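Local coordinates for zinc-binding protein TroA (Treponema pallidum, PDB 1K0F), which binds zinc with high affinity in the periplasm and delivers it to the membrane permease of the TroABC transporter for import into the cytoplasm, at residues A81-I86 with S111-A116. Residues are numbered along the deposited sequence; the frame is centred on the assembly and turned at random.
Sequences AVSETI and SYSVKA
Both Ser-83 (chi1 -39°) and Ser-113 (chi1 -56°) place OG beside their own backbone N, and Ser-113 OG comes in alongside the CB-OG bond of Ser-83, also near its CB. Ser-113 OG donates to Ser-83 OG at 2.7 Å, and Ser-83 OG also bonds to Asn-58 OD1, so this buried hydroxyl has two hydrogen-bond partners. Here the backbones come closest, with Ser-83 CA 4.4 Å from Ser-113 CA. Val-82 leans over the helix: its CB lies 3.5 Å from Ala-116 CB, while its CG2 rests 3.7 Å from Ser-113 CB. Thr-85 OG1 turns back to donate to Val-82 O (2.8 Å), almost in line with the carbonyl bond (C=O...OG1 173°). Further along, Ile-86 CG1 packs obliquely on the root of Tyr-112, 3.7 Å from its CB. The side chain of Ser-83 is about 9 Å from that of the zinc ligand His-102. The turn following strand 78-81, at the margin of the four-stranded parallel sheet, docks on helix 107-124. Val-82 also touches Leu-56 of strand 54-57, and Val-114 packs against Tyr-136 and Tyr-139 of helix 129-156, the long backbone helix of this closed, zinc-free protein.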
ATOM      1  N   ALA A  81       2.422   8.640 -12.598  1.00 31.64           N
ATOM      2  CA  ALA A  81       2.684   7.488 -11.751  1.00 30.94           C
ATOM      3  C   ALA A  81       3.542   8.123 -10.670  1.00 31.09           C
ATOM      4  O   ALA A  81       4.763   8.194 -10.790  1.00 30.24           O
ATOM      5  CB  ALA A  81       3.469   6.432 -12.508  1.00 30.57           C
ATOM      6  N   VAL A  82       2.876   8.619  -9.638  1.00 32.81           N
ATOM      7  CA  VAL A  82       3.519   9.310  -8.527  1.00 33.83           C
ATOM      8  C   VAL A  82       4.784   8.704  -7.955  1.00 33.65           C
ATOM      9  O   VAL A  82       5.784   9.404  -7.778  1.00 35.14           O
ATOM     10  CB  VAL A  82       2.536   9.504  -7.362  1.00 33.99           C
ATOM     11  CG1 VAL A  82       1.334  10.311  -7.832  1.00 35.53           C
ATOM     12  CG2 VAL A  82       2.096   8.154  -6.823  1.00 35.84           C
ATOM     13  N   SER A  83       4.754   7.411  -7.669  1.00 32.91           N
ATOM     14  CA  SER A  83       5.910   6.760  -7.070  1.00 33.71           C
ATOM     15  C   SER A  83       7.136   6.528  -7.959  1.00 32.81           C
ATOM     16  O   SER A  83       8.247   6.373  -7.459  1.00 32.97           O
ATOM     17  CB  SER A  83       5.452   5.460  -6.432  1.00 34.47           C
ATOM     18  OG  SER A  83       4.189   5.667  -5.822  1.00 35.75           O
ATOM     19  N   GLU A  84       6.955   6.520  -9.270  1.00 31.27           N
ATOM     20  CA  GLU A  84       8.097   6.323 -10.139  1.00 30.10           C
ATOM     21  C   GLU A  84       8.985   7.555 -10.070  1.00 29.64           C
ATOM     22  O   GLU A  84       9.869   7.734 -10.903  1.00 30.58           O
ATOM     23  CB  GLU A  84       7.649   6.086 -11.576  1.00 31.26           C
ATOM     24  CG  GLU A  84       6.595   5.019 -11.700  1.00 32.60           C
ATOM     25  CD  GLU A  84       7.066   3.836 -12.508  1.00 33.59           C
ATOM     26  OE1 GLU A  84       7.992   3.128 -12.055  1.00 38.20           O
ATOM     27  OE2 GLU A  84       6.507   3.610 -13.599  1.00 34.34           O
ATOM     28  N   THR A  85       8.734   8.424  -9.097  1.00 27.96           N
ATOM     29  CA  THR A  85       9.564   9.607  -8.932  1.00 26.75           C
ATOM     30  C   THR A  85      10.550   9.282  -7.822  1.00 25.29           C
ATOM     31  O   THR A  85      11.240  10.155  -7.310  1.00 27.77           O
ATOM     32  CB  THR A  85       8.741  10.857  -8.542  1.00 27.81           C
ATOM     33  OG1 THR A  85       8.171  10.685  -7.237  1.00 26.84           O
ATOM     34  CG2 THR A  85       7.637  11.088  -9.552  1.00 28.92           C
ATOM     35  N   ILE A  86      10.594   8.009  -7.441  1.00 23.79           N
ATOM     36  CA  ILE A  86      11.503   7.551  -6.400  1.00 21.20           C
ATOM     37  C   ILE A  86      12.818   7.202  -7.069  1.00 22.61           C
ATOM     38  O   ILE A  86      12.864   6.314  -7.921  1.00 21.88           O
ATOM     39  CB  ILE A  86      10.923   6.313  -5.670  1.00 19.02           C
ATOM     40  CG1 ILE A  86      10.059   6.778  -4.494  1.00 19.22           C
ATOM     41  CG2 ILE A  86      12.029   5.420  -5.163  1.00 15.86           C
ATOM     42  CD1 ILE A  86       8.760   6.019  -4.307  1.00 16.98           C
ATOM     43  N   SER A 111       6.983  10.067   0.875  1.00 32.63           N
ATOM     44  CA  SER A 111       6.906  11.521   0.806  1.00 35.15           C
ATOM     45  C   SER A 111       7.158  11.920  -0.644  1.00 37.10           C
ATOM     46  O   SER A 111       6.715  12.975  -1.099  1.00 36.64           O
ATOM     47  CB  SER A 111       7.965  12.158   1.706  1.00 35.89           C
ATOM     48  OG  SER A 111       8.624  11.182   2.481  1.00 37.21           O
ATOM     49  N   TYR A 112       7.887  11.066  -1.359  1.00 40.06           N
ATOM     50  CA  TYR A 112       8.194  11.300  -2.766  1.00 41.79           C
ATOM     51  C   TYR A 112       6.867  11.261  -3.532  1.00 40.68           C
ATOM     52  O   TYR A 112       6.453  12.251  -4.135  1.00 41.50           O
ATOM     53  CB  TYR A 112       9.133  10.201  -3.309  1.00 43.75           C
ATOM     54  CG  TYR A 112      10.611  10.379  -3.005  1.00 46.25           C
ATOM     55  CD1 TYR A 112      11.471  10.985  -3.932  1.00 46.53           C
ATOM     56  CD2 TYR A 112      11.161   9.900  -1.812  1.00 47.08           C
ATOM     57  CE1 TYR A 112      12.840  11.102  -3.674  1.00 46.35           C
ATOM     58  CE2 TYR A 112      12.531  10.015  -1.546  1.00 47.63           C
ATOM     59  CZ  TYR A 112      13.361  10.618  -2.484  1.00 46.54           C
ATOM     60  OH  TYR A 112      14.711  10.729  -2.234  1.00 46.82           O
ATOM     61  N   SER A 113       6.202  10.111  -3.491  1.00 38.46           N
ATOM     62  CA  SER A 113       4.930   9.934  -4.182  1.00 36.24           C
ATOM     63  C   SER A 113       3.886  10.962  -3.756  1.00 34.80           C
ATOM     64  O   SER A 113       3.042  11.365  -4.557  1.00 36.34           O
ATOM     65  CB  SER A 113       4.391   8.526  -3.938  1.00 35.35           C
ATOM     66  OG  SER A 113       5.344   7.561  -4.322  1.00 34.71           O
ATOM     67  N   VAL A 114       3.929  11.378  -2.495  1.00 32.78           N
ATOM     68  CA  VAL A 114       2.977  12.368  -2.018  1.00 29.11           C
ATOM     69  C   VAL A 114       3.393  13.682  -2.660  1.00 28.38           C
ATOM     70  O   VAL A 114       2.547  14.480  -3.070  1.00 28.36           O
ATOM     71  CB  VAL A 114       3.018  12.507  -0.491  1.00 28.43           C
ATOM     72  CG1 VAL A 114       2.291  13.773  -0.070  1.00 28.74           C
ATOM     73  CG2 VAL A 114       2.388  11.287   0.161  1.00 26.14           C
ATOM     74  N   LYS A 115       4.709  13.884  -2.759  1.00 27.28           N
ATOM     75  CA  LYS A 115       5.272  15.089  -3.372  1.00 26.93           C
ATOM     76  C   LYS A 115       4.751  15.172  -4.799  1.00 24.15           C
ATOM     77  O   LYS A 115       4.343  16.234  -5.272  1.00 22.79           O
ATOM     78  CB  LYS A 115       6.810  15.029  -3.379  1.00 28.47           C
ATOM     79  CG  LYS A 115       7.496  16.365  -3.681  1.00 31.65           C
ATOM     80  CD  LYS A 115       8.638  16.220  -4.679  1.00 34.19           C
ATOM     81  CE  LYS A 115       9.846  17.031  -4.256  1.00 33.91           C
ATOM     82  NZ  LYS A 115      11.040  16.145  -4.119  1.00 40.26           N
ATOM     83  N   ALA A 116       4.767  14.020  -5.464  1.00 22.75           N
ATOM     84  CA  ALA A 116       4.294  13.880  -6.835  1.00 20.22           C
ATOM     85  C   ALA A 116       2.821  14.279  -6.911  1.00 17.33           C
ATOM     86  O   ALA A 116       2.419  15.043  -7.784  1.00 14.92           O
ATOM     87  CB  ALA A 116       4.476  12.434  -7.296  1.00 19.38           C
TER